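PDB 3Q9T: choline dehydrogenase and related flavoproteins, which oxidises formate, using 8-formyl-FAD at its catalytic site, and belongs to the glucose-methanol-choline (GMC) oxidoreductase family. Local coordinates for residues A[64-69]-A[80-85]; A[446-451]-A[505-510]; A[18-23]-A[212-217]. One frame throughout, in Å; residues are numbered along the deposited sequence.

Interaction 1: A[64-69]-A[80-85]. With FAY ([(2R,3S,4R,5R)-5-(6-amino-9H-purin-9-yl)-3,4-dihydroxytetrahydrofuran-2-yl]methyl (2R,3S,4S)-5-(8-formyl-7-methyl-2,4-dioxo-3,4-dihydrobenzo[g]pteridin-10(2H)-yl)-2,3,4-trihydroxypentyl dihydrogen diphosphate), chain D.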
loop_
_atom_site.group_PDB
_atom_site.type_symbol
_atom_site.label_atom_id
_atom_site.label_comp_id
_atom_site.label_asym_id
_atom_site.label_seq_id
_atom_site.Cartn_x
_atom_site.Cartn_y
_atom_site.Cartn_z
ATOM N N ASP A 64 -18.063 7.395 8.301
ATOM C CA ASP A 64 -16.668 6.995 8.431
ATOM C C ASP A 64 -15.719 8.032 7.816
ATOM O O ASP A 64 -15.764 8.274 6.612
ATOM C CB ASP A 64 -16.462 5.633 7.751
ATOM C CG ASP A 64 -15.053 5.104 7.904
ATOM O OD1 ASP A 64 -14.202 5.820 8.481
ATOM O OD2 ASP A 64 -14.798 3.972 7.432
ATOM N N TRP A 65 -14.843 8.606 8.639
ATOM C CA TRP A 65 -13.775 9.474 8.154
ATOM C C TRP A 65 -13.007 8.806 7.016
ATOM O O TRP A 65 -12.580 9.466 6.084
ATOM C CB TRP A 65 -12.812 9.865 9.282
ATOM C CG TRP A 65 -13.412 10.818 10.287
ATOM C CD1 TRP A 65 -14.018 10.495 11.480
ATOM C CD2 TRP A 65 -13.473 12.245 10.182
ATOM N NE1 TRP A 65 -14.441 11.636 12.121
ATOM C CE2 TRP A 65 -14.129 12.723 11.344
ATOM C CE3 TRP A 65 -13.035 13.168 9.221
ATOM C CZ2 TRP A 65 -14.350 14.081 11.571
ATOM C CZ3 TRP A 65 -13.253 14.518 9.447
ATOM C CH2 TRP A 65 -13.904 14.962 10.614
ATOM N N ALA A 66 -12.835 7.494 7.121
ATOM C CA ALA A 66 -12.221 6.690 6.073
ATOM C C ALA A 66 -10.840 7.216 5.695
ATOM O O ALA A 66 -10.530 7.394 4.522
ATOM C CB ALA A 66 -13.144 6.590 4.839
ATOM N N TYR A 67 -10.015 7.459 6.704
ATOM C CA TYR A 67 -8.647 7.911 6.484
ATOM C C TYR A 67 -7.767 6.918 5.724
ATOM O O TYR A 67 -7.838 5.694 5.930
ATOM C CB TYR A 67 -7.964 8.184 7.825
ATOM C CG TYR A 67 -8.629 9.230 8.680
ATOM C CD1 TYR A 67 -8.731 10.545 8.249
ATOM C CD2 TYR A 67 -9.126 8.912 9.945
ATOM C CE1 TYR A 67 -9.331 11.517 9.041
ATOM C CE2 TYR A 67 -9.727 9.870 10.737
ATOM C CZ TYR A 67 -9.824 11.170 10.278
ATOM O OH TYR A 67 -10.409 12.124 11.056
ATOM N N LYS A 68 -6.903 7.463 4.878
ATOM C CA LYS A 68 -5.717 6.746 4.441
ATOM C C LYS A 68 -4.744 6.700 5.612
ATOM O O LYS A 68 -4.554 7.716 6.291
ATOM C CB LYS A 68 -5.040 7.495 3.294
ATOM C CG LYS A 68 -5.859 7.570 2.003
ATOM C CD LYS A 68 -5.117 8.392 0.969
ATOM C CE LYS A 68 -5.694 8.192 -0.430
ATOM N NZ LYS A 68 -5.002 9.097 -1.396
ATOM N N THR A 69 -4.147 5.535 5.866
ATOM C CA THR A 69 -3.024 5.461 6.791
ATOM C C THR A 69 -2.019 4.364 6.469
ATOM O O THR A 69 -2.378 3.288 6.002
ATOM C CB THR A 69 -3.446 5.389 8.317
ATOM O OG1 THR A 69 -3.289 4.065 8.821
ATOM C CG2 THR A 69 -4.831 5.868 8.543
ATOM N N ILE A 80 0.037 1.154 2.626
ATOM C CA ILE A 80 -0.834 2.220 3.059
ATOM C C ILE A 80 -2.235 1.722 2.751
ATOM O O ILE A 80 -2.436 0.990 1.788
ATOM C CB ILE A 80 -0.498 3.547 2.363
ATOM C CG1 ILE A 80 -1.424 4.670 2.854
ATOM C CG2 ILE A 80 -0.564 3.384 0.835
ATOM C CD1 ILE A 80 -1.113 6.041 2.202
ATOM N N GLU A 81 -3.190 2.040 3.614
ATOM C CA GLU A 81 -4.550 1.539 3.428
ATOM C C GLU A 81 -5.612 2.617 3.554
ATOM O O GLU A 81 -5.398 3.672 4.182
ATOM C CB GLU A 81 -4.858 0.413 4.419
ATOM C CG GLU A 81 -3.992 -0.840 4.268
ATOM C CD GLU A 81 -4.445 -1.750 3.128
ATOM O OE1 GLU A 81 -5.503 -1.484 2.528
ATOM O OE2 GLU A 81 -3.742 -2.746 2.839
ATOM N N LYS A 82 -6.763 2.331 2.954
ATOM C CA LYS A 82 -7.958 3.122 3.150
ATOM C C LYS A 82 -9.128 2.183 2.960
ATOM O O LYS A 82 -9.160 1.442 1.996
ATOM C CB LYS A 82 -8.012 4.281 2.153
ATOM C CG LYS A 82 -9.344 5.002 2.080
ATOM C CD LYS A 82 -9.328 5.967 0.919
ATOM C CE LYS A 82 -10.626 6.700 0.771
ATOM N NZ LYS A 82 -10.849 7.554 1.934
ATOM N N PRO A 83 -10.106 2.222 3.872
ATOM C CA PRO A 83 -10.234 3.196 4.956
ATOM C C PRO A 83 -9.657 2.727 6.281
ATOM O O PRO A 83 -9.818 1.581 6.650
ATOM C CB PRO A 83 -11.757 3.296 5.117
ATOM C CG PRO A 83 -12.219 1.877 4.866
ATOM C CD PRO A 83 -11.324 1.397 3.730
ATOM N N ASN A 84 -8.996 3.622 6.999
ATOM C CA ASN A 84 -8.717 3.382 8.396
ATOM C C ASN A 84 -9.877 4.005 9.154
ATOM O O ASN A 84 -9.870 5.195 9.430
ATOM C CB ASN A 84 -7.409 4.032 8.810
ATOM C CG ASN A 84 -7.015 3.681 10.222
ATOM O OD1 ASN A 84 -6.103 4.289 10.804
ATOM N ND2 ASN A 84 -7.672 2.675 10.776
ATOM N N THR A 85 -10.874 3.187 9.459
ATOM C CA THR A 85 -12.184 3.640 9.912
ATOM C C THR A 85 -12.167 4.367 11.266
ATOM O O THR A 85 -11.515 3.927 12.212
ATOM C CB THR A 85 -13.143 2.422 9.956
ATOM O OG1 THR A 85 -13.417 1.974 8.613
ATOM C CG2 THR A 85 -14.435 2.736 10.695
HETATM P P FAY D . -12.300 8.838 21.136
HETATM N N1 FAY D . -12.785 -0.487 21.117
HETATM C C2 FAY D . -13.397 -1.424 21.946
HETATM O O2 FAY D . -13.303 -1.323 23.163
HETATM N N3 FAY D . -14.464 -2.156 21.470
HETATM C C4 FAY D . -14.547 -2.400 20.122
HETATM O O4 FAY D . -14.934 -3.528 19.765
HETATM N N5 FAY D . -14.006 -1.676 17.913
HETATM C C6 FAY D . -13.978 -0.735 15.760
HETATM C C7 FAY D . -13.745 0.322 14.899
HETATM C C8 FAY D . -13.187 1.504 15.396
HETATM O O8 FAY D . -12.836 3.775 14.936
HETATM C C9 FAY D . -12.989 1.647 16.776
HETATM P PA FAY D . -13.729 9.380 18.755
HETATM C "C1'" FAY D . -12.254 1.922 19.609
HETATM C C10 FAY D . -13.016 -0.510 19.762
HETATM N N10 FAY D . -12.753 0.619 18.980
HETATM N N1A FAY D . -14.069 18.896 13.376
HETATM O O1A FAY D . -13.408 9.071 17.331
HETATM C C1B FAY D . -15.010 14.369 15.866
HETATM O O1P FAY D . -13.216 9.652 22.018
HETATM C "C2'" FAY D . -13.414 2.767 20.183
HETATM O "O2'" FAY D . -14.429 2.772 19.244
HETATM C C2A FAY D . -15.199 18.545 14.091
HETATM O O2A FAY D . -14.743 8.461 19.365
HETATM C C2B FAY D . -15.263 13.010 15.238
HETATM O O2B FAY D . -16.290 13.028 14.262
HETATM O O2P FAY D . -10.851 8.995 21.562
HETATM C "C3'" FAY D . -13.207 4.224 20.715
HETATM O "O3'" FAY D . -14.245 5.148 20.397
HETATM N N3A FAY D . -15.293 17.299 14.690
HETATM C C3B FAY D . -15.670 12.195 16.445
HETATM O O3B FAY D . -17.035 12.421 16.700
HETATM O O3P FAY D . -12.389 9.371 19.618
HETATM C "C4'" FAY D . -11.900 4.876 20.339
HETATM O "O4'" FAY D . -10.887 3.930 20.669
HETATM C C4A FAY D . -14.263 16.422 14.580
HETATM C C4B FAY D . -14.901 12.827 17.580
HETATM O O4B FAY D . -14.425 14.076 17.110
HETATM C C4X FAY D . -13.805 -1.565 19.265
HETATM C "C5'" FAY D . -11.715 6.217 21.091
HETATM O "O5'" FAY D . -12.707 7.253 21.041
HETATM C C5A FAY D . -13.113 16.762 13.873
HETATM C C5B FAY D . -13.759 11.940 18.035
HETATM O O5B FAY D . -14.303 10.901 18.812
HETATM C C5X FAY D . -13.572 -0.660 17.090
HETATM C C6A FAY D . -13.013 18.008 13.258
HETATM N N6A FAY D . -11.950 18.298 12.495
HETATM N N7A FAY D . -12.264 15.715 13.932
HETATM C C7M FAY D . -13.926 0.087 13.418
HETATM C C8A FAY D . -12.830 14.729 14.661
HETATM C C8M FAY D . -13.310 2.724 14.566
HETATM C C9A FAY D . -13.130 0.557 17.633
HETATM N N9A FAY D . -14.064 15.150 15.059
#
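T69 and N84 meet side chain to side chain beside the base of the β-hairpin formed by strands 67-74 and 77-81. The T69 side chain packs against the N84 amide, with only a weak hydrogen bond from OG1 to N84 OD1 (3.4 Å); T69 chi1, 104°, is not staggered, which leaves the detailed fit doubtful. In the backbone, T69 and E81 form a hydrogen-bonded antiparallel pair, each donating its N-H to the other's carbonyl. The next pair, Y67-N84, is one residue out of step, a β-bulge, and is closed by N84 N to Y67 O at 2.6 Å. K82 sits at the corner, ahead of the cis peptide bond to P83. Its aliphatic chain passes obliquely over K68 CG and bends at its last torsion, which brings NZ into the carbonyl plane of A66 for a 2.6 Å bond to A66 O. K68 instead sends its ammonium to E78 of the second subunit. W65 NE1 makes a weak hydrogen bond to ribose O2B of the 8-formyl-FAD. Past P83, T85 OG1 donates to D64 OD2 (2.7 Å) from the syn side, 35° out of the carboxylate plane, while A66 N reaches D64 OD1 from above that plane in an Asx turn.

Interaction 2: A[446-451]-A[505-510]. With FAY ([(2R,3S,4R,5R)-5-(6-amino-9H-purin-9-yl)-3,4-dihydroxytetrahydrofuran-2-yl]methyl (2R,3S,4S)-5-(8-formyl-7-methyl-2,4-dioxo-3,4-dihydrobenzo[g]pteridin-10(2H)-yl)-2,3,4-trihydroxypentyl dihydrogen diphosphate), chain D.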
loop_
_atom_site.group_PDB
_atom_site.type_symbol
_atom_site.label_atom_id
_atom_site.label_comp_id
_atom_site.label_asym_id
_atom_site.label_seq_id
_atom_site.Cartn_x
_atom_site.Cartn_y
_atom_site.Cartn_z
ATOM N N ILE A 446 -0.770 9.743 8.635
ATOM C CA ILE A 446 -0.840 8.758 9.702
ATOM C C ILE A 446 0.025 7.549 9.377
ATOM O O ILE A 446 -0.215 6.842 8.398
ATOM C CB ILE A 446 -2.316 8.285 9.949
ATOM C CG1 ILE A 446 -3.263 9.492 10.098
ATOM C CG2 ILE A 446 -2.393 7.350 11.159
ATOM C CD1 ILE A 446 -4.733 9.132 10.330
ATOM N N ASN A 447 1.038 7.333 10.207
ATOM C CA ASN A 447 1.864 6.140 10.140
ATOM C C ASN A 447 1.782 5.345 11.451
ATOM O O ASN A 447 2.136 5.870 12.511
ATOM C CB ASN A 447 3.309 6.520 9.848
ATOM C CG ASN A 447 4.231 5.330 9.896
ATOM O OD1 ASN A 447 3.800 4.200 9.716
ATOM N ND2 ASN A 447 5.505 5.573 10.176
ATOM N N LEU A 448 1.290 4.104 11.381
ATOM C CA LEU A 448 1.101 3.270 12.577
ATOM C C LEU A 448 2.356 2.494 12.951
ATOM O O LEU A 448 2.475 1.986 14.058
ATOM C CB LEU A 448 -0.051 2.273 12.370
ATOM C CG LEU A 448 -1.458 2.860 12.279
ATOM C CD1 LEU A 448 -2.474 1.807 11.882
ATOM C CD2 LEU A 448 -1.814 3.489 13.615
ATOM N N ASN A 449 3.261 2.355 11.991
ATOM C CA ASN A 449 4.554 1.750 12.239
ATOM C C ASN A 449 4.456 0.349 12.844
ATOM O O ASN A 449 5.247 -0.022 13.709
ATOM C CB ASN A 449 5.406 2.670 13.114
ATOM C CG ASN A 449 6.888 2.329 13.051
ATOM O OD1 ASN A 449 7.402 1.955 11.996
ATOM N ND2 ASN A 449 7.582 2.453 14.185
ATOM N N PHE A 450 3.483 -0.421 12.374
ATOM C CA PHE A 450 3.301 -1.791 12.824
ATOM C C PHE A 450 4.531 -2.623 12.469
ATOM O O PHE A 450 5.072 -2.530 11.347
ATOM C CB PHE A 450 2.073 -2.421 12.147
ATOM C CG PHE A 450 0.746 -2.003 12.721
ATOM C CD1 PHE A 450 0.607 -1.697 14.076
ATOM C CD2 PHE A 450 -0.385 -1.979 11.913
ATOM C CE1 PHE A 450 -0.620 -1.351 14.603
ATOM C CE2 PHE A 450 -1.628 -1.611 12.435
ATOM C CZ PHE A 450 -1.746 -1.312 13.781
ATOM N N PHE A 451 4.971 -3.442 13.417
ATOM C CA PHE A 451 6.021 -4.421 13.160
ATOM C C PHE A 451 7.402 -3.790 12.846
ATOM O O PHE A 451 8.240 -4.395 12.179
ATOM C CB PHE A 451 5.572 -5.380 12.052
ATOM C CG PHE A 451 4.348 -6.182 12.416
ATOM C CD1 PHE A 451 4.399 -7.129 13.440
ATOM C CD2 PHE A 451 3.142 -5.990 11.751
ATOM C CE1 PHE A 451 3.292 -7.858 13.789
ATOM C CE2 PHE A 451 2.009 -6.729 12.100
ATOM C CZ PHE A 451 2.082 -7.664 13.116
ATOM N N CYS A 505 -1.717 -8.077 7.762
ATOM C CA CYS A 505 -2.061 -7.449 9.026
ATOM C C CYS A 505 -2.877 -6.185 8.768
ATOM O O CYS A 505 -2.872 -5.651 7.659
ATOM C CB CYS A 505 -0.796 -7.097 9.805
ATOM S SG CYS A 505 0.080 -5.665 9.135
ATOM N N GLN A 506 -3.576 -5.718 9.799
ATOM C CA GLN A 506 -4.316 -4.459 9.733
ATOM C C GLN A 506 -4.342 -3.882 11.125
ATOM O O GLN A 506 -3.941 -4.547 12.083
ATOM C CB GLN A 506 -5.769 -4.686 9.268
ATOM C CG GLN A 506 -6.543 -5.621 10.173
ATOM C CD GLN A 506 -8.007 -5.694 9.821
ATOM O OE1 GLN A 506 -8.403 -6.370 8.856
ATOM N NE2 GLN A 506 -8.830 -4.978 10.585
ATOM N N THR A 507 -4.832 -2.654 11.244
ATOM C CA THR A 507 -5.132 -2.078 12.550
ATOM C C THR A 507 -6.191 -2.919 13.249
ATOM O O THR A 507 -7.138 -3.382 12.614
ATOM C CB THR A 507 -5.668 -0.632 12.420
ATOM O OG1 THR A 507 -5.982 -0.122 13.721
ATOM C CG2 THR A 507 -6.933 -0.593 11.551
ATOM N N ALA A 508 -6.043 -3.124 14.554
ATOM C CA ALA A 508 -7.127 -3.741 15.316
ATOM C C ALA A 508 -8.107 -2.660 15.795
ATOM O O ALA A 508 -8.980 -2.927 16.608
ATOM C CB ALA A 508 -6.572 -4.545 16.486
ATOM N N PHE A 509 -7.936 -1.441 15.280
ATOM C CA PHE A 509 -8.824 -0.293 15.551
ATOM C C PHE A 509 -8.643 0.360 16.932
ATOM O O PHE A 509 -9.576 0.972 17.444
ATOM C CB PHE A 509 -10.301 -0.656 15.319
ATOM C CG PHE A 509 -10.580 -1.240 13.947
ATOM C CD1 PHE A 509 -10.516 -0.445 12.810
ATOM C CD2 PHE A 509 -10.916 -2.576 13.800
ATOM C CE1 PHE A 509 -10.775 -0.968 11.546
ATOM C CE2 PHE A 509 -11.177 -3.106 12.538
ATOM C CZ PHE A 509 -11.115 -2.298 11.415
ATOM N N HIS A 510 -7.440 0.268 17.507
ATOM C CA HIS A 510 -7.175 0.845 18.834
ATOM C C HIS A 510 -6.054 1.887 18.895
ATOM O O HIS A 510 -5.232 1.842 19.807
ATOM C CB HIS A 510 -6.847 -0.271 19.848
ATOM C CG HIS A 510 -7.760 -1.453 19.757
ATOM N ND1 HIS A 510 -7.339 -2.742 20.010
ATOM C CD2 HIS A 510 -9.071 -1.543 19.426
ATOM C CE1 HIS A 510 -8.347 -3.574 19.827
ATOM N NE2 HIS A 510 -9.411 -2.873 19.478
HETATM P P FAY D . -12.300 8.838 21.136
HETATM N N1 FAY D . -12.785 -0.487 21.117
HETATM C C2 FAY D . -13.397 -1.424 21.946
HETATM O O2 FAY D . -13.303 -1.323 23.163
HETATM N N3 FAY D . -14.464 -2.156 21.470
HETATM C C4 FAY D . -14.547 -2.400 20.122
HETATM O O4 FAY D . -14.934 -3.528 19.765
HETATM N N5 FAY D . -14.006 -1.676 17.913
HETATM C C6 FAY D . -13.978 -0.735 15.760
HETATM C C7 FAY D . -13.745 0.322 14.899
HETATM C C8 FAY D . -13.187 1.504 15.396
HETATM O O8 FAY D . -12.836 3.775 14.936
HETATM C C9 FAY D . -12.989 1.647 16.776
HETATM P PA FAY D . -13.729 9.380 18.755
HETATM C "C1'" FAY D . -12.254 1.922 19.609
HETATM C C10 FAY D . -13.016 -0.510 19.762
HETATM N N10 FAY D . -12.753 0.619 18.980
HETATM N N1A FAY D . -14.069 18.896 13.376
HETATM O O1A FAY D . -13.408 9.071 17.331
HETATM C C1B FAY D . -15.010 14.369 15.866
HETATM O O1P FAY D . -13.216 9.652 22.018
HETATM C "C2'" FAY D . -13.414 2.767 20.183
HETATM O "O2'" FAY D . -14.429 2.772 19.244
HETATM C C2A FAY D . -15.199 18.545 14.091
HETATM O O2A FAY D . -14.743 8.461 19.365
HETATM C C2B FAY D . -15.263 13.010 15.238
HETATM O O2B FAY D . -16.290 13.028 14.262
HETATM O O2P FAY D . -10.851 8.995 21.562
HETATM C "C3'" FAY D . -13.207 4.224 20.715
HETATM O "O3'" FAY D . -14.245 5.148 20.397
HETATM N N3A FAY D . -15.293 17.299 14.690
HETATM C C3B FAY D . -15.670 12.195 16.445
HETATM O O3B FAY D . -17.035 12.421 16.700
HETATM O O3P FAY D . -12.389 9.371 19.618
HETATM C "C4'" FAY D . -11.900 4.876 20.339
HETATM O "O4'" FAY D . -10.887 3.930 20.669
HETATM C C4A FAY D . -14.263 16.422 14.580
HETATM C C4B FAY D . -14.901 12.827 17.580
HETATM O O4B FAY D . -14.425 14.076 17.110
HETATM C C4X FAY D . -13.805 -1.565 19.265
HETATM C "C5'" FAY D . -11.715 6.217 21.091
HETATM O "O5'" FAY D . -12.707 7.253 21.041
HETATM C C5A FAY D . -13.113 16.762 13.873
HETATM C C5B FAY D . -13.759 11.940 18.035
HETATM O O5B FAY D . -14.303 10.901 18.812
HETATM C C5X FAY D . -13.572 -0.660 17.090
HETATM C C6A FAY D . -13.013 18.008 13.258
HETATM N N6A FAY D . -11.950 18.298 12.495
HETATM N N7A FAY D . -12.264 15.715 13.932
HETATM C C7M FAY D . -13.926 0.087 13.418
HETATM C C8A FAY D . -12.830 14.729 14.661
HETATM C C8M FAY D . -13.310 2.724 14.566
HETATM C C9A FAY D . -13.130 0.557 17.633
HETATM N N9A FAY D . -14.064 15.150 15.059
#
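F450 sets its ring edge against T507 CA. From CB, chi1 of -78° places CG anti to the residue's own carbonyl carbon and sends the ring toward segment 505-510. One ring face lies beneath L448, whose CB stands over the centre, 4.0 Å above the plane, while L448 CD1 covers the far end, 3.6 Å from F450 CE2. CE2 makes the closest approach across the contact, 3.5 Å from T507 CA and near the ring plane, with Q506 O slightly farther off. CZ, the tip, also faces T507 CA (3.7 Å). One residue on, the F451 ring turns its edge to C505: CE2 touches CB at 3.6 Å, and SG lies 5.0 Å from the ring centroid, 82° off the normal, a Cys sulfur-aromatic contact made at the ring edge. Both rings also pack on P308 of strand 308-316, the strand with which 506-507 pairs. In this GMC oxidoreductase the chain then turns at 507-509 to reach the flavin. T507 OG1 accepts the N-H of F509 in an ST turn and also bonds D306. Q506 folds its amide back so that NE2 donates to T507 O, almost in the amide plane, and also to A403 O. Beyond the turn, F509 lays one ring face against the flavin methyl C7M, with T507 O over the opposite face. H510 follows, touching R553, and is probably the histidine of the enzyme's catalytic His-Arg pair; its ND1 is hydrogen-bonded to H307 ND1.

Interaction 3: A[18-23]-A[212-217]; sequences GNTVAG and FLFVKN
The F214 ring lies flat against the helix backbone at T20, whose CA stands 3.8 Å from the ring centroid and only 9° off the normal, a CH-π contact over the centre of the face. The T20 side chain extends the same overlap toward the ring's far end, with CG2 3.7 Å from F214 CZ and OG1 near CE2. At the ring's root, F214 CB packs on N19 O. That oxygen also meets V215 CG1 at 3.4 Å, so an aromatic and a branched side chain share one helical carbonyl, which is itself bonded to G23 N in the helix. V215 crosses N19 at about a right angle; its CG1, anti to the carbonyl carbon (chi1 -63°), lies 3.7 Å from N19 CB and also touches A22 CB. With no side chain on G23 the backbones lie close here, G23 CA 4.9 Å from V215 CA, and G23 CA makes a CA-H...O contact with F214 O (3.5 Å).

The helix here is 16-25, which follows the first strand of the Rossmann-type FAD-binding domain; G18 fits the last glycine of a GxGxxG pattern with G13 and G15, and T16 and A17 just before it bind FAD. Segment 212-217 is the linker that leads into edge strand 221-224 of the same parallel sheet.

A second layer holds the first-shell groups in place. T20 OG1 is hydrogen-bonded to T16 O, one turn back in the helix, and N19 ND2 to S211 OG, just ahead of the linker. F214 O has a further partner in K218 NZ. The F214 side chain also touches I155 and E563 of helix 555-572. V215, N19 and A22 all touch I35 of strand 33-36.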
loop_
_atom_site.group_PDB
_atom_site.type_symbol
_atom_site.label_atom_id
_atom_site.label_comp_id
_atom_site.label_asym_id
_atom_site.label_seq_id
_atom_site.Cartn_x
_atom_site.Cartn_y
_atom_site.Cartn_z
ATOM N N GLY A 18 -15.572 12.643 24.391
ATOM C CA GLY A 18 -16.167 13.965 24.263
ATOM C C GLY A 18 -17.523 14.007 24.946
ATOM O O GLY A 18 -17.722 14.740 25.904
ATOM N N ASN A 19 -18.458 13.197 24.470
ATOM C CA ASN A 19 -19.780 13.153 25.087
ATOM C C ASN A 19 -19.778 12.769 26.560
ATOM O O ASN A 19 -20.596 13.263 27.326
ATOM C CB ASN A 19 -20.717 12.253 24.283
ATOM C CG ASN A 19 -20.957 12.789 22.888
ATOM O OD1 ASN A 19 -20.819 14.001 22.648
ATOM N ND2 ASN A 19 -21.315 11.904 21.960
ATOM N N THR A 20 -18.854 11.903 26.961
ATOM C CA THR A 20 -18.751 11.527 28.363
ATOM C C THR A 20 -18.483 12.758 29.214
ATOM O O THR A 20 -19.167 12.997 30.223
ATOM C CB THR A 20 -17.611 10.506 28.600
ATOM O OG1 THR A 20 -17.836 9.342 27.796
ATOM C CG2 THR A 20 -17.540 10.105 30.078
ATOM N N VAL A 21 -17.483 13.540 28.808
ATOM C CA VAL A 21 -17.117 14.741 29.548
ATOM C C VAL A 21 -18.294 15.716 29.538
ATOM O O VAL A 21 -18.706 16.241 30.590
ATOM C CB VAL A 21 -15.837 15.414 28.984
ATOM C CG1 VAL A 21 -15.625 16.804 29.609
ATOM C CG2 VAL A 21 -14.614 14.526 29.219
ATOM N N ALA A 22 -18.862 15.922 28.354
ATOM C CA ALA A 22 -19.968 16.867 28.209
ATOM C C ALA A 22 -21.175 16.521 29.079
ATOM O O ALA A 22 -21.766 17.407 29.682
ATOM C CB ALA A 22 -20.391 16.986 26.762
ATOM N N GLY A 23 -21.548 15.245 29.115
ATOM C CA GLY A 23 -22.742 14.818 29.825
ATOM C C GLY A 23 -22.561 14.935 31.325
ATOM O O GLY A 23 -23.487 15.270 32.051
ATOM N N PHE A 212 -23.391 8.979 22.639
ATOM C CA PHE A 212 -24.486 9.941 22.451
ATOM C C PHE A 212 -25.568 9.804 23.529
ATOM O O PHE A 212 -26.369 10.714 23.739
ATOM C CB PHE A 212 -25.109 9.793 21.065
ATOM C CG PHE A 212 -25.440 8.373 20.701
ATOM C CD1 PHE A 212 -24.668 7.685 19.775
ATOM C CD2 PHE A 212 -26.513 7.723 21.291
ATOM C CE1 PHE A 212 -24.969 6.374 19.434
ATOM C CE2 PHE A 212 -26.813 6.403 20.970
ATOM C CZ PHE A 212 -26.045 5.730 20.039
ATOM N N LEU A 213 -25.579 8.655 24.193
ATOM C CA LEU A 213 -26.477 8.387 25.308
ATOM C C LEU A 213 -26.191 9.276 26.530
ATOM O O LEU A 213 -27.024 9.379 27.440
ATOM C CB LEU A 213 -26.318 6.916 25.715
ATOM C CG LEU A 213 -27.395 5.878 25.361
ATOM C CD1 LEU A 213 -28.280 6.309 24.201
ATOM C CD2 LEU A 213 -26.775 4.504 25.119
ATOM N N PHE A 214 -24.993 9.863 26.576
ATOM C CA PHE A 214 -24.601 10.760 27.652
ATOM C C PHE A 214 -25.213 12.161 27.517
ATOM O O PHE A 214 -25.339 12.888 28.510
ATOM C CB PHE A 214 -23.084 10.948 27.643
ATOM C CG PHE A 214 -22.351 10.117 28.643
ATOM C CD1 PHE A 214 -22.288 10.507 29.975
ATOM C CD2 PHE A 214 -21.687 8.961 28.251
ATOM C CE1 PHE A 214 -21.587 9.747 30.915
ATOM C CE2 PHE A 214 -20.984 8.194 29.186
ATOM C CZ PHE A 214 -20.932 8.588 30.517
ATOM N N VAL A 215 -25.558 12.565 26.298
ATOM C CA VAL A 215 -25.783 13.998 26.045
ATOM C C VAL A 215 -27.161 14.389 25.519
ATOM O O VAL A 215 -27.366 15.530 25.085
ATOM C CB VAL A 215 -24.712 14.578 25.097
ATOM C CG1 VAL A 215 -23.346 14.492 25.737
ATOM C CG2 VAL A 215 -24.743 13.859 23.748
ATOM N N LYS A 216 -28.106 13.460 25.563
ATOM C CA LYS A 216 -29.467 13.763 25.125
ATOM C C LYS A 216 -30.357 14.173 26.309
ATOM O O LYS A 216 -30.017 13.940 27.474
ATOM C CB LYS A 216 -30.057 12.580 24.348
ATOM C CG LYS A 216 -29.895 11.221 25.054
ATOM C CD LYS A 216 -30.142 10.038 24.106
ATOM C CE LYS A 216 -31.627 9.699 23.943
ATOM N NZ LYS A 216 -32.095 8.763 25.008
ATOM N N ASN A 217 -31.481 14.814 26.003
ATOM C CA ASN A 217 -32.417 15.278 27.030
ATOM C C ASN A 217 -31.737 16.093 28.126
ATOM O O ASN A 217 -32.074 15.971 29.307
ATOM C CB ASN A 217 -33.180 14.105 27.662
ATOM C CG ASN A 217 -33.664 13.098 26.633
ATOM O OD1 ASN A 217 -33.452 11.894 26.786
ATOM N ND2 ASN A 217 -34.304 13.586 25.569
#

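How the interactions relate
From the N terminus, helix 16-25 opens interaction 3, whose long loop closes at 212-217 and ties the nucleotide-binding helix to the linker before strand 221-224. Nested within that loop, interaction 1 opens and closes a short excursion, the hairpin 67-81 and the turn after it. Interaction 2 comes later in series, closing a loop of mostly helical chain between strand 445-447 and strand 506-507. Interactions 1 and 2 are nevertheless neighbours in space: I446 packs on T69, and the methyl of T507 on the N84 amide. Both also touch the 8-formyl-FAD. Interaction 3 stands apart, its centre about 26 Å from that of interaction 1 and 29 Å from that of interaction 2.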